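Local coordinates for protein putative oxidoreductase molybdopterin-binding subunit (Sulfolobus tokodaii, PDB 4ZOH) that binds a pterin cytosine dinucleotide cofactor and is probably the molybdenum-bearing catalytic subunit of an oxidoreductase of the aldehyde oxidase and xanthine dehydrogenase family, at residues A[156-161]-A[615-620]; A[343-348]-A[685-690]; A[360-365]-A[406-411]; A[586-591]-A[679-684]. One frame throughout, in Å; residues are numbered along the deposited sequence.

Contact 1 (A[156-161]-A[615-620])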
loop_
_atom_site.group_PDB
_atom_site.type_symbol
_atom_site.label_atom_id
_atom_site.label_comp_id
_atom_site.label_asym_id
_atom_site.label_seq_id
_atom_site.Cartn_x
_atom_site.Cartn_y
_atom_site.Cartn_z
ATOM N N ILE A 156 -3.377 41.948 24.179
ATOM C CA ILE A 156 -3.701 41.104 23.108
ATOM C C ILE A 156 -2.724 39.901 23.002
ATOM O O ILE A 156 -1.479 40.055 23.082
ATOM C CB ILE A 156 -3.672 41.884 21.817
ATOM C CG1 ILE A 156 -4.652 43.061 21.927
ATOM C CG2 ILE A 156 -3.900 40.925 20.628
ATOM C CD1 ILE A 156 -4.970 43.747 20.610
ATOM N N ASN A 157 -3.315 38.722 22.777
ATOM C CA ASN A 157 -2.614 37.517 22.432
ATOM C C ASN A 157 -3.112 37.176 21.065
ATOM O O ASN A 157 -4.255 36.712 20.899
ATOM C CB ASN A 157 -2.891 36.482 23.532
ATOM C CG ASN A 157 -1.980 35.243 23.436
ATOM O OD1 ASN A 157 -2.109 34.445 22.482
ATOM N ND2 ASN A 157 -1.118 35.014 24.485
ATOM N N GLN A 158 -2.301 37.477 20.066
ATOM C CA GLN A 158 -2.794 37.536 18.697
ATOM C C GLN A 158 -3.047 36.145 18.110
ATOM O O GLN A 158 -2.569 35.129 18.644
ATOM C CB GLN A 158 -1.826 38.311 17.791
ATOM C CG GLN A 158 -0.587 37.552 17.228
ATOM C CD GLN A 158 0.517 37.153 18.240
ATOM O OE1 GLN A 158 0.300 36.964 19.433
ATOM N NE2 GLN A 158 1.731 36.968 17.710
ATOM N N ARG A 159 -3.780 36.090 16.999
ATOM C CA ARG A 159 -3.969 34.811 16.279
ATOM C C ARG A 159 -2.612 34.277 15.696
ATOM O O ARG A 159 -1.888 35.021 15.088
ATOM C CB ARG A 159 -4.879 35.078 15.126
ATOM C CG ARG A 159 -5.547 33.836 14.585
ATOM C CD ARG A 159 -6.686 34.300 13.638
ATOM N NE ARG A 159 -7.599 33.212 13.304
ATOM C CZ ARG A 159 -8.518 32.726 14.115
ATOM N NH1 ARG A 159 -9.268 31.685 13.719
ATOM N NH2 ARG A 159 -8.687 33.227 15.331
ATOM N N VAL A 160 -2.351 32.993 15.814
ATOM C CA VAL A 160 -1.183 32.416 15.100
ATOM C C VAL A 160 -1.650 31.167 14.330
ATOM O O VAL A 160 -2.797 30.751 14.495
ATOM C CB VAL A 160 -0.065 32.008 16.113
ATOM C CG1 VAL A 160 0.540 33.257 16.814
ATOM C CG2 VAL A 160 -0.635 31.028 17.120
ATOM N N ILE A 161 -0.749 30.559 13.534
ATOM C CA ILE A 161 -1.081 29.388 12.767
ATOM C C ILE A 161 -0.056 28.272 13.028
ATOM O O ILE A 161 1.146 28.490 12.846
ATOM C CB ILE A 161 -1.111 29.755 11.285
ATOM C CG1 ILE A 161 -2.166 30.873 11.055
ATOM C CG2 ILE A 161 -1.455 28.521 10.423
ATOM C CD1 ILE A 161 -2.011 31.557 9.681
ATOM N N MET A 615 8.569 31.905 21.619
ATOM C CA MET A 615 9.386 33.091 21.259
ATOM C C MET A 615 8.935 33.668 19.932
ATOM O O MET A 615 8.901 34.897 19.723
ATOM C CB MET A 615 10.859 32.658 21.189
ATOM C CG MET A 615 11.746 33.679 20.496
ATOM S SD MET A 615 13.481 33.174 20.262
ATOM C CE MET A 615 13.541 31.985 21.596
ATOM N N ALA A 616 8.659 32.767 18.983
ATOM C CA ALA A 616 8.236 33.172 17.624
ATOM C C ALA A 616 6.850 33.950 17.690
ATOM O O ALA A 616 6.618 34.893 16.905
ATOM C CB ALA A 616 8.068 31.936 16.750
ATOM N N GLN A 617 5.953 33.499 18.574
ATOM C CA GLN A 617 4.665 34.227 18.786
ATOM C C GLN A 617 4.945 35.684 19.281
ATOM O O GLN A 617 4.393 36.680 18.694
ATOM C CB GLN A 617 3.760 33.490 19.812
ATOM C CG GLN A 617 2.418 34.255 19.987
ATOM C CD GLN A 617 1.349 33.657 20.859
ATOM O OE1 GLN A 617 1.520 32.652 21.598
ATOM N NE2 GLN A 617 0.188 34.317 20.809
ATOM N N ALA A 618 5.824 35.802 20.295
ATOM C CA ALA A 618 6.286 37.133 20.826
ATOM C C ALA A 618 6.933 37.985 19.749
ATOM O O ALA A 618 6.600 39.183 19.583
ATOM C CB ALA A 618 7.262 36.962 22.005
ATOM N N LEU A 619 7.778 37.366 18.943
ATOM C CA LEU A 619 8.671 38.171 18.067
ATOM C C LEU A 619 8.400 38.112 16.588
ATOM O O LEU A 619 8.889 38.975 15.875
ATOM C CB LEU A 619 10.162 37.813 18.298
ATOM C CG LEU A 619 10.725 37.879 19.706
ATOM C CD1 LEU A 619 12.198 37.369 19.656
ATOM C CD2 LEU A 619 10.561 39.338 20.244
ATOM N N LEU A 620 7.722 37.077 16.089
ATOM C CA LEU A 620 7.678 36.932 14.609
ATOM C C LEU A 620 6.281 36.769 14.064
ATOM O O LEU A 620 5.917 37.463 13.129
ATOM C CB LEU A 620 8.543 35.741 14.118
ATOM C CG LEU A 620 10.082 35.792 14.263
ATOM C CD1 LEU A 620 10.690 34.386 14.237
ATOM C CD2 LEU A 620 10.636 36.607 13.109
HETATM O O HOH W 1 1.026 33.231 24.140
#
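The amide of Q617 meets those of N157 and Q158, and both acceptors lie close to its own plane. Each carbonyl, however, receives the N-H from above: the N157 amide stands 82° to that of Q617, and the Q158 amide is turned by 41°. Q617 NE2 gives one hydrogen bond to N157 OD1 at 2.8 Å and another to Q158 OE1 at 3.0 Å. Q158 runs past Q617 in the opposite direction and returns a bond from its NE2 to the backbone O of Q617 at 2.9 Å; that NE2 also serves E621 O. At the other end of the Q617 amide, a water donates to OE1 at 2.7 Å and accepts from N157 ND2, while R256 NE donates to OE1 as well. Glutamine suits this place because a straight chain, with CG anti to the backbone N (chi1 -179°), carries the NE2 donor to the strand and OE1 to R256 and the water. V160 packs CG1 against Q617 CG at 3.8 Å. A leucine in place of Q617 would probably leave N157 OD1, Q158 OE1 and R256 NE without their buried mate. The result is a polar junction between strand 149-161 and helix 600-619, which joins the two molybdopterin-binding family regions, the V160 side chain lying about 12 Å from the molybdenum atom.

Contact 2 (A[343-348]-A[685-690])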
loop_
_atom_site.group_PDB
_atom_site.type_symbol
_atom_site.label_atom_id
_atom_site.label_comp_id
_atom_site.label_asym_id
_atom_site.label_seq_id
_atom_site.Cartn_x
_atom_site.Cartn_y
_atom_site.Cartn_z
ATOM N N ILE A 343 -1.473 36.805 33.078
ATOM C CA ILE A 343 -1.040 37.069 34.425
ATOM C C ILE A 343 0.454 37.520 34.483
ATOM O O ILE A 343 0.789 38.428 35.247
ATOM C CB ILE A 343 -1.352 35.927 35.434
ATOM C CG1 ILE A 343 -1.140 36.408 36.890
ATOM C CG2 ILE A 343 -0.588 34.608 35.158
ATOM C CD1 ILE A 343 -1.978 37.636 37.272
ATOM N N GLU A 344 1.332 36.927 33.657
ATOM C CA GLU A 344 2.775 37.261 33.687
ATOM C C GLU A 344 3.069 38.619 33.089
ATOM O O GLU A 344 3.968 39.338 33.561
ATOM C CB GLU A 344 3.628 36.155 33.076
ATOM C CG GLU A 344 3.532 34.854 33.792
ATOM C CD GLU A 344 4.070 34.996 35.216
ATOM O OE1 GLU A 344 5.289 35.308 35.325
ATOM O OE2 GLU A 344 3.254 34.844 36.190
ATOM N N ARG A 345 2.281 39.058 32.130
ATOM C CA ARG A 345 2.404 40.425 31.703
ATOM C C ARG A 345 1.919 41.434 32.783
ATOM O O ARG A 345 2.599 42.434 33.082
ATOM C CB ARG A 345 1.650 40.631 30.418
ATOM C CG ARG A 345 2.274 39.899 29.201
ATOM C CD ARG A 345 3.630 40.491 28.839
ATOM N NE ARG A 345 3.491 41.885 28.454
ATOM C CZ ARG A 345 4.034 42.920 29.098
ATOM N NH1 ARG A 345 4.844 42.714 30.154
ATOM N NH2 ARG A 345 3.805 44.163 28.633
ATOM N N ILE A 346 0.752 41.164 33.360
ATOM C CA ILE A 346 0.154 42.013 34.364
ATOM C C ILE A 346 1.193 42.174 35.508
ATOM O O ILE A 346 1.470 43.284 35.855
ATOM C CB ILE A 346 -1.208 41.417 34.863
ATOM C CG1 ILE A 346 -2.331 41.714 33.826
ATOM C CG2 ILE A 346 -1.616 41.990 36.232
ATOM C CD1 ILE A 346 -3.502 40.762 33.982
ATOM N N VAL A 347 1.744 41.059 36.037
ATOM C CA VAL A 347 2.763 41.042 37.086
ATOM C C VAL A 347 3.946 41.987 36.737
ATOM O O VAL A 347 4.432 42.752 37.609
ATOM C CB VAL A 347 3.281 39.620 37.336
ATOM C CG1 VAL A 347 4.625 39.632 38.059
ATOM C CG2 VAL A 347 2.314 38.826 38.198
ATOM N N ASN A 348 4.379 41.992 35.479
ATOM C CA ASN A 348 5.482 42.875 35.130
ATOM C C ASN A 348 5.038 44.301 34.997
ATOM O O ASN A 348 5.820 45.249 35.246
ATOM C CB ASN A 348 6.225 42.432 33.870
ATOM C CG ASN A 348 7.417 41.573 34.160
ATOM O OD1 ASN A 348 7.440 40.688 35.063
ATOM N ND2 ASN A 348 8.467 41.879 33.422
ATOM N N ALA A 685 11.272 40.505 28.770
ATOM C CA ALA A 685 12.642 40.878 28.371
ATOM C C ALA A 685 12.661 42.066 27.473
ATOM O O ALA A 685 13.389 43.037 27.802
ATOM C CB ALA A 685 13.442 39.727 27.779
ATOM N N VAL A 686 11.885 42.045 26.384
ATOM C CA VAL A 686 11.949 43.132 25.410
ATOM C C VAL A 686 11.458 44.432 26.055
ATOM O O VAL A 686 11.895 45.548 25.695
ATOM C CB VAL A 686 11.117 42.859 24.161
ATOM C CG1 VAL A 686 11.163 44.035 23.165
ATOM C CG2 VAL A 686 11.647 41.642 23.412
ATOM N N GLU A 687 10.513 44.275 26.990
ATOM C CA GLU A 687 9.871 45.428 27.558
ATOM C C GLU A 687 10.887 46.162 28.417
ATOM O O GLU A 687 10.946 47.382 28.335
ATOM C CB GLU A 687 8.669 45.027 28.403
ATOM C CG GLU A 687 7.954 46.221 29.010
ATOM C CD GLU A 687 6.629 45.831 29.663
ATOM O OE1 GLU A 687 6.628 45.008 30.600
ATOM O OE2 GLU A 687 5.597 46.321 29.189
ATOM N N GLN A 688 11.662 45.405 29.216
ATOM C CA GLN A 688 12.824 45.925 29.960
ATOM C C GLN A 688 13.749 46.736 29.092
ATOM O O GLN A 688 14.154 47.784 29.519
ATOM C CB GLN A 688 13.560 44.838 30.720
ATOM C CG GLN A 688 12.735 44.254 31.834
ATOM C CD GLN A 688 12.268 45.354 32.735
ATOM O OE1 GLN A 688 13.096 46.055 33.365
ATOM N NE2 GLN A 688 10.938 45.590 32.754
ATOM N N CYS A 689 14.021 46.313 27.855
ATOM C CA CYS A 689 14.838 47.119 26.907
ATOM C C CYS A 689 14.179 48.357 26.299
ATOM O O CYS A 689 14.858 49.115 25.656
ATOM C CB CYS A 689 15.548 46.231 25.792
ATOM S SG CYS A 689 17.275 45.694 26.173
ATOM N N ILE A 690 12.883 48.608 26.416
ATOM C CA ILE A 690 12.395 49.651 25.474
ATOM C C ILE A 690 12.113 51.105 25.784
ATOM O O ILE A 690 12.381 51.940 24.915
ATOM C CB ILE A 690 11.321 49.244 24.439
ATOM C CG1 ILE A 690 10.272 48.305 25.043
ATOM C CG2 ILE A 690 11.991 48.865 23.127
ATOM C CD1 ILE A 690 9.012 48.239 24.202
HETATM O O HOH W 2 8.905 43.921 31.506
#
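R345 and E687 form the salt bridge that carries this contact, their side chains coming from opposite directions. The guanidinium grips end-on, with one nitrogen to each carboxylate oxygen: NH1 to E687 OE1 at 2.9 Å and NH2 to E687 OE2, also at 2.9 Å. The two flat groups are not coplanar but 68° apart, and both oxygens are approached from above the carboxylate plane. E687, extended with CG anti to its backbone N (chi1 -179°), reaches over to the other helix, while R345, bent at chi2 and chi3, turns its pair of terminal nitrogens to meet it. Arginine suits the place because it matches the two oxygens of a glutamate and has further N-H groups to spend. Among hydrogen bonds to other parts of the chain, R345 NH2 also donates to I694 O and NH1 to N684 OD1, while E687 OE2 accepts from I694 N. These extra partners fix the rotation of both ends in a buried setting, where opposite charges would be expected to keep each other ionised. Water adds a third kind of link: one molecule donates to E687 OE1 at 2.7 Å and accepts from N348 ND2 at 2.8 Å and Q688 NE2 at 2.9 Å. N348 has its own anchor, OD1 accepting from R362 NH1. The arrangement is a buried bidentate salt bridge with a bridging water between helices 336-353 and 673-688, close to the C689-C405 disulfide.

Contact 3 (A[360-365]-A[406-411])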
loop_
_atom_site.group_PDB
_atom_site.type_symbol
_atom_site.label_atom_id
_atom_site.label_comp_id
_atom_site.label_asym_id
_atom_site.label_seq_id
_atom_site.Cartn_x
_atom_site.Cartn_y
_atom_site.Cartn_z
ATOM N N GLU A 360 11.570 39.759 42.358
ATOM C CA GLU A 360 11.135 39.926 43.775
ATOM C C GLU A 360 9.588 39.869 43.869
ATOM O O GLU A 360 9.009 39.170 44.724
ATOM C CB GLU A 360 11.727 41.249 44.422
ATOM C CG GLU A 360 13.223 41.176 44.791
ATOM C CD GLU A 360 13.557 40.124 45.853
ATOM O OE1 GLU A 360 12.789 39.964 46.826
ATOM O OE2 GLU A 360 14.587 39.431 45.709
ATOM N N ILE A 361 8.927 40.554 42.945
ATOM C CA ILE A 361 7.440 40.555 42.947
ATOM C C ILE A 361 6.868 39.123 42.893
ATOM O O ILE A 361 5.897 38.802 43.632
ATOM C CB ILE A 361 6.891 41.475 41.858
ATOM C CG1 ILE A 361 5.509 41.982 42.289
ATOM C CG2 ILE A 361 6.928 40.764 40.520
ATOM C CD1 ILE A 361 5.041 43.174 41.481
ATOM N N ARG A 362 7.541 38.236 42.134
ATOM C CA ARG A 362 7.097 36.868 42.030
ATOM C C ARG A 362 7.363 36.075 43.317
ATOM O O ARG A 362 6.529 35.247 43.752
ATOM C CB ARG A 362 7.694 36.189 40.721
ATOM C CG ARG A 362 7.258 36.858 39.409
ATOM C CD ARG A 362 7.905 36.229 38.139
ATOM N NE ARG A 362 7.102 36.570 36.969
ATOM C CZ ARG A 362 7.106 37.749 36.350
ATOM N NH1 ARG A 362 7.936 38.735 36.725
ATOM N NH2 ARG A 362 6.286 37.952 35.323
ATOM N N LEU A 363 8.541 36.286 43.919
ATOM C CA LEU A 363 8.843 35.650 45.213
ATOM C C LEU A 363 7.867 36.176 46.279
ATOM O O LEU A 363 7.506 35.399 47.159
ATOM C CB LEU A 363 10.297 35.866 45.680
ATOM C CG LEU A 363 11.376 35.134 44.875
ATOM C CD1 LEU A 363 12.697 35.783 45.209
ATOM C CD2 LEU A 363 11.367 33.647 45.175
ATOM N N LYS A 364 7.446 37.450 46.148
ATOM C CA LYS A 364 6.500 38.061 47.086
ATOM C C LYS A 364 5.106 37.364 47.030
ATOM O O LYS A 364 4.554 36.940 48.094
ATOM C CB LYS A 364 6.404 39.585 46.898
ATOM C CG LYS A 364 5.426 40.219 47.904
ATOM C CD LYS A 364 5.552 41.712 48.094
ATOM C CE LYS A 364 6.578 42.003 49.193
ATOM N NZ LYS A 364 7.048 43.421 49.254
ATOM N N ASN A 365 4.599 37.162 45.794
ATOM C CA ASN A 365 3.232 36.687 45.552
ATOM C C ASN A 365 3.019 35.221 45.395
ATOM O O ASN A 365 1.892 34.763 45.425
ATOM C CB ASN A 365 2.655 37.429 44.386
ATOM C CG ASN A 365 2.455 38.902 44.691
ATOM O OD1 ASN A 365 1.542 39.261 45.426
ATOM N ND2 ASN A 365 3.261 39.751 44.100
ATOM N N VAL A 406 16.831 41.607 30.799
ATOM C CA VAL A 406 16.325 40.353 31.309
ATOM C C VAL A 406 14.793 40.362 31.400
ATOM O O VAL A 406 14.218 41.395 31.733
ATOM C CB VAL A 406 16.939 40.025 32.651
ATOM C CG1 VAL A 406 16.483 38.630 33.116
ATOM C CG2 VAL A 406 18.485 40.105 32.547
ATOM N N GLY A 407 14.157 39.216 31.097
ATOM C CA GLY A 407 12.742 39.046 31.357
ATOM C C GLY A 407 12.597 37.737 31.988
ATOM O O GLY A 407 13.367 36.790 31.693
ATOM N N VAL A 408 11.663 37.671 32.924
ATOM C CA VAL A 408 11.339 36.385 33.528
ATOM C C VAL A 408 9.837 36.150 33.462
ATOM O O VAL A 408 9.076 37.130 33.308
ATOM C CB VAL A 408 11.909 36.248 34.959
ATOM C CG1 VAL A 408 13.170 37.104 35.092
ATOM C CG2 VAL A 408 10.952 36.622 36.052
ATOM N N SER A 409 9.421 34.879 33.601
ATOM C CA SER A 409 8.030 34.597 33.896
ATOM C C SER A 409 7.973 33.247 34.566
ATOM O O SER A 409 8.868 32.389 34.444
ATOM C CB SER A 409 7.098 34.713 32.623
ATOM O OG SER A 409 7.308 33.591 31.788
ATOM N N SER A 410 6.926 33.071 35.327
ATOM C CA SER A 410 6.732 31.848 35.997
ATOM C C SER A 410 5.379 31.273 35.504
ATOM O O SER A 410 4.472 32.048 35.172
ATOM C CB SER A 410 6.675 32.160 37.440
ATOM O OG SER A 410 6.787 30.937 38.066
ATOM N N TYR A 411 5.269 29.955 35.382
ATOM C CA TYR A 411 4.071 29.412 34.816
ATOM C C TYR A 411 3.648 28.275 35.696
ATOM O O TYR A 411 4.457 27.677 36.431
ATOM C CB TYR A 411 4.296 28.959 33.323
ATOM C CG TYR A 411 5.039 27.664 33.220
ATOM C CD1 TYR A 411 4.359 26.454 33.257
ATOM C CD2 TYR A 411 6.492 27.638 33.189
ATOM C CE1 TYR A 411 5.055 25.235 33.233
ATOM C CE2 TYR A 411 7.190 26.428 33.123
ATOM C CZ TYR A 411 6.480 25.244 33.133
ATOM O OH TYR A 411 7.133 24.036 33.121
#
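R362 and V408 slide past each other in opposite directions, and the contact follows from how the long arginine reaches across from its helix onto the strand. Its CG is anti to the carbonyl carbon (chi1 -62°), and the straight run from CG to NE spans the gap between helix and strand backbone. There V408 O sits over one face of the guanidinium, toward its rim, 3.5 Å from R362 NH2. This carbonyl lies above the guanidinium plane and makes no hydrogen bond to it; it accepts instead from N684 ND2. The aliphatic part of R362 is used for packing: CD touches V408 CG2 at 3.7 Å, and the same methyl is 3.7 Å from R362 NH1. Further along, R362 NE passes S409 CA at 3.8 Å, and R362 CD comes to S410 CB at 4.3 Å. Valine at 408 offers a methyl to the arginine chain, and the small S410, directed toward the helix, probably lets R362 come close to the strand backbone. The N-H groups bond instead to the neighbouring helices: NE makes a salt bridge with E344 OE1, which also takes the backbone N of S410, and NH1 serves Q358 O besides N348. Several partners thus fix the rotation of the group. The axes of the two segments approach to 9.8 Å and run nearly parallel, at 20°. Helix 358-365 lies over strand 405-412, an outermost strand of its sheet, paired with strand 568-577; helix 336-353 supplies E344 and N348, helix 673-688 packs N684 against the arginine, and helix 385-401 packs against L363 and V408.

Contact 4 (A[586-591]-A[679-684])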
loop_
_atom_site.group_PDB
_atom_site.type_symbol
_atom_site.label_atom_id
_atom_site.label_comp_id
_atom_site.label_asym_id
_atom_site.label_seq_id
_atom_site.Cartn_x
_atom_site.Cartn_y
_atom_site.Cartn_z
ATOM N N LYS A 586 19.930 36.312 23.438
ATOM C CA LYS A 586 21.286 35.807 23.776
ATOM C C LYS A 586 21.302 34.551 24.528
ATOM O O LYS A 586 22.143 33.636 24.272
ATOM C CB LYS A 586 21.997 36.835 24.649
ATOM C CG LYS A 586 22.300 38.120 23.901
ATOM C CD LYS A 586 22.813 37.864 22.479
ATOM C CE LYS A 586 22.748 39.118 21.663
ATOM N NZ LYS A 586 21.592 39.882 22.214
ATOM N N LYS A 587 20.419 34.498 25.526
ATOM C CA LYS A 587 20.310 33.347 26.385
ATOM C C LYS A 587 18.907 33.156 26.835
ATOM O O LYS A 587 18.173 34.121 27.021
ATOM C CB LYS A 587 21.142 33.506 27.658
ATOM C CG LYS A 587 22.656 33.328 27.484
ATOM C CD LYS A 587 23.398 33.043 28.792
ATOM C CE LYS A 587 24.846 33.576 28.857
ATOM N NZ LYS A 587 25.356 34.296 27.645
ATOM N N TYR A 588 18.572 31.901 27.075
ATOM C CA TYR A 588 17.292 31.553 27.581
ATOM C C TYR A 588 17.570 30.459 28.565
ATOM O O TYR A 588 18.244 29.498 28.228
ATOM C CB TYR A 588 16.384 31.067 26.404
ATOM C CG TYR A 588 14.901 30.922 26.790
ATOM C CD1 TYR A 588 13.913 31.889 26.401
ATOM C CD2 TYR A 588 14.508 29.831 27.553
ATOM C CE1 TYR A 588 12.553 31.711 26.787
ATOM C CE2 TYR A 588 13.189 29.672 27.941
ATOM C CZ TYR A 588 12.222 30.590 27.542
ATOM O OH TYR A 588 10.970 30.290 28.028
ATOM N N VAL A 589 17.006 30.586 29.767
ATOM C CA VAL A 589 17.066 29.519 30.743
ATOM C C VAL A 589 15.652 29.036 31.117
ATOM O O VAL A 589 14.818 29.851 31.404
ATOM C CB VAL A 589 17.827 30.016 32.023
ATOM C CG1 VAL A 589 17.809 28.971 33.139
ATOM C CG2 VAL A 589 19.276 30.448 31.659
ATOM N N ALA A 590 15.440 27.722 31.185
ATOM C CA ALA A 590 14.148 27.159 31.604
ATOM C C ALA A 590 14.443 26.342 32.818
ATOM O O ALA A 590 15.342 25.451 32.808
ATOM C CB ALA A 590 13.550 26.238 30.517
ATOM N N VAL A 591 13.673 26.594 33.873
ATOM C CA VAL A 591 13.733 25.657 35.000
ATOM C C VAL A 591 12.358 25.067 35.172
ATOM O O VAL A 591 11.461 25.800 35.545
ATOM C CB VAL A 591 14.239 26.358 36.301
ATOM C CG1 VAL A 591 14.239 25.337 37.444
ATOM C CG2 VAL A 591 15.659 26.882 36.087
ATOM N N THR A 679 6.605 32.929 25.656
ATOM C CA THR A 679 6.019 34.164 25.153
ATOM C C THR A 679 6.113 35.311 26.152
ATOM O O THR A 679 6.701 36.348 25.845
ATOM C CB THR A 679 4.545 33.938 24.685
ATOM O OG1 THR A 679 4.570 32.905 23.708
ATOM C CG2 THR A 679 3.989 35.149 23.973
ATOM N N PRO A 680 5.518 35.179 27.323
ATOM C CA PRO A 680 5.687 36.348 28.216
ATOM C C PRO A 680 7.182 36.514 28.722
ATOM O O PRO A 680 7.578 37.630 29.063
ATOM C CB PRO A 680 4.879 35.941 29.458
ATOM C CG PRO A 680 4.896 34.464 29.480
ATOM C CD PRO A 680 4.766 34.077 27.987
ATOM N N THR A 681 7.940 35.411 28.844
ATOM C CA THR A 681 9.395 35.555 29.181
ATOM C C THR A 681 10.057 36.531 28.248
ATOM O O THR A 681 10.677 37.528 28.687
ATOM C CB THR A 681 10.162 34.231 29.155
ATOM O OG1 THR A 681 9.568 33.382 30.129
ATOM C CG2 THR A 681 11.681 34.450 29.647
ATOM N N ILE A 682 9.831 36.305 26.965
ATOM C CA ILE A 682 10.473 37.091 25.896
ATOM C C ILE A 682 9.906 38.522 25.828
ATOM O O ILE A 682 10.659 39.508 25.637
ATOM C CB ILE A 682 10.410 36.377 24.509
ATOM C CG1 ILE A 682 11.277 35.067 24.474
ATOM C CG2 ILE A 682 10.765 37.373 23.433
ATOM C CD1 ILE A 682 12.747 35.340 24.683
ATOM N N ILE A 683 8.567 38.629 25.912
ATOM C CA ILE A 683 7.961 39.942 25.941
ATOM C C ILE A 683 8.457 40.742 27.207
ATOM O O ILE A 683 8.732 41.921 27.083
ATOM C CB ILE A 683 6.395 39.936 25.867
ATOM C CG1 ILE A 683 5.894 39.279 24.543
ATOM C CG2 ILE A 683 5.938 41.425 25.982
ATOM C CD1 ILE A 683 6.274 40.105 23.282
ATOM N N ASN A 684 8.527 40.111 28.367
ATOM C CA ASN A 684 8.998 40.838 29.561
ATOM C C ASN A 684 10.417 41.370 29.340
ATOM O O ASN A 684 10.682 42.568 29.575
ATOM C CB ASN A 684 8.880 39.977 30.812
ATOM C CG ASN A 684 7.434 39.819 31.257
ATOM O OD1 ASN A 684 6.567 40.422 30.630
ATOM N ND2 ASN A 684 7.150 38.988 32.322
#
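Helix 673-688 packs on a four-stranded mixed sheet, and Y588 on strand 583-593 is the residue that meets it, touching T681 and I682. The ring offers its edge to I682, with Y588 CD1 at 4.0 Å from I682 CD1, the two side chains crossing at about a right angle. T681 comes in obliquely: its CG2 is 4.1 Å from Y588 CE1. Tyrosine reaches across because CG lies anti to the backbone N (chi1 -169°), swinging the ring toward the helix. The strand carries a classic beta bulge just before it, in which two successive lysines, K586 and K587, stand opposite L574. The helix is kinked at P680, whose N cannot bond to the preceding turn. Isoleucine and threonine suit the helix side, since a methyl from each fits against the ring while the threonine hydroxyl serves S409 OG and A677 O. Although Y588 OH and T681 OG1 are both polar, at 4.0 Å they are too far apart to bond. Y588 OH pairs with H571 ND1, the two rings standing nearly perpendicular at about 85°. A phenylalanine here lacks that hydroxyl and would probably leave H571 ND1 without its mate.

Contacts 2, 3 and 4 form one cluster. The centres of contact 2 and contact 3 are about 10 Å apart. Contact 4 has its centre about 11 Å from that of contact 2 and a similar distance, about 12 Å, from that of contact 3. Helix 673-688 serves both contact 2 and contact 4, and contacts 3 and 4 reach the same sheet. N684, in contact 4, ties its neighbours together: its OD1 lies 2.9 Å from R345 NH1 of contact 2, while its ND2 turns to V408 of contact 3. Contact 1 joins through helix 600-619, where A618 CB packs on I683 CD1 at 3.5 Å. In contact 1 the V160 side chain lies about 11 Å from the pterin cytosine dinucleotide.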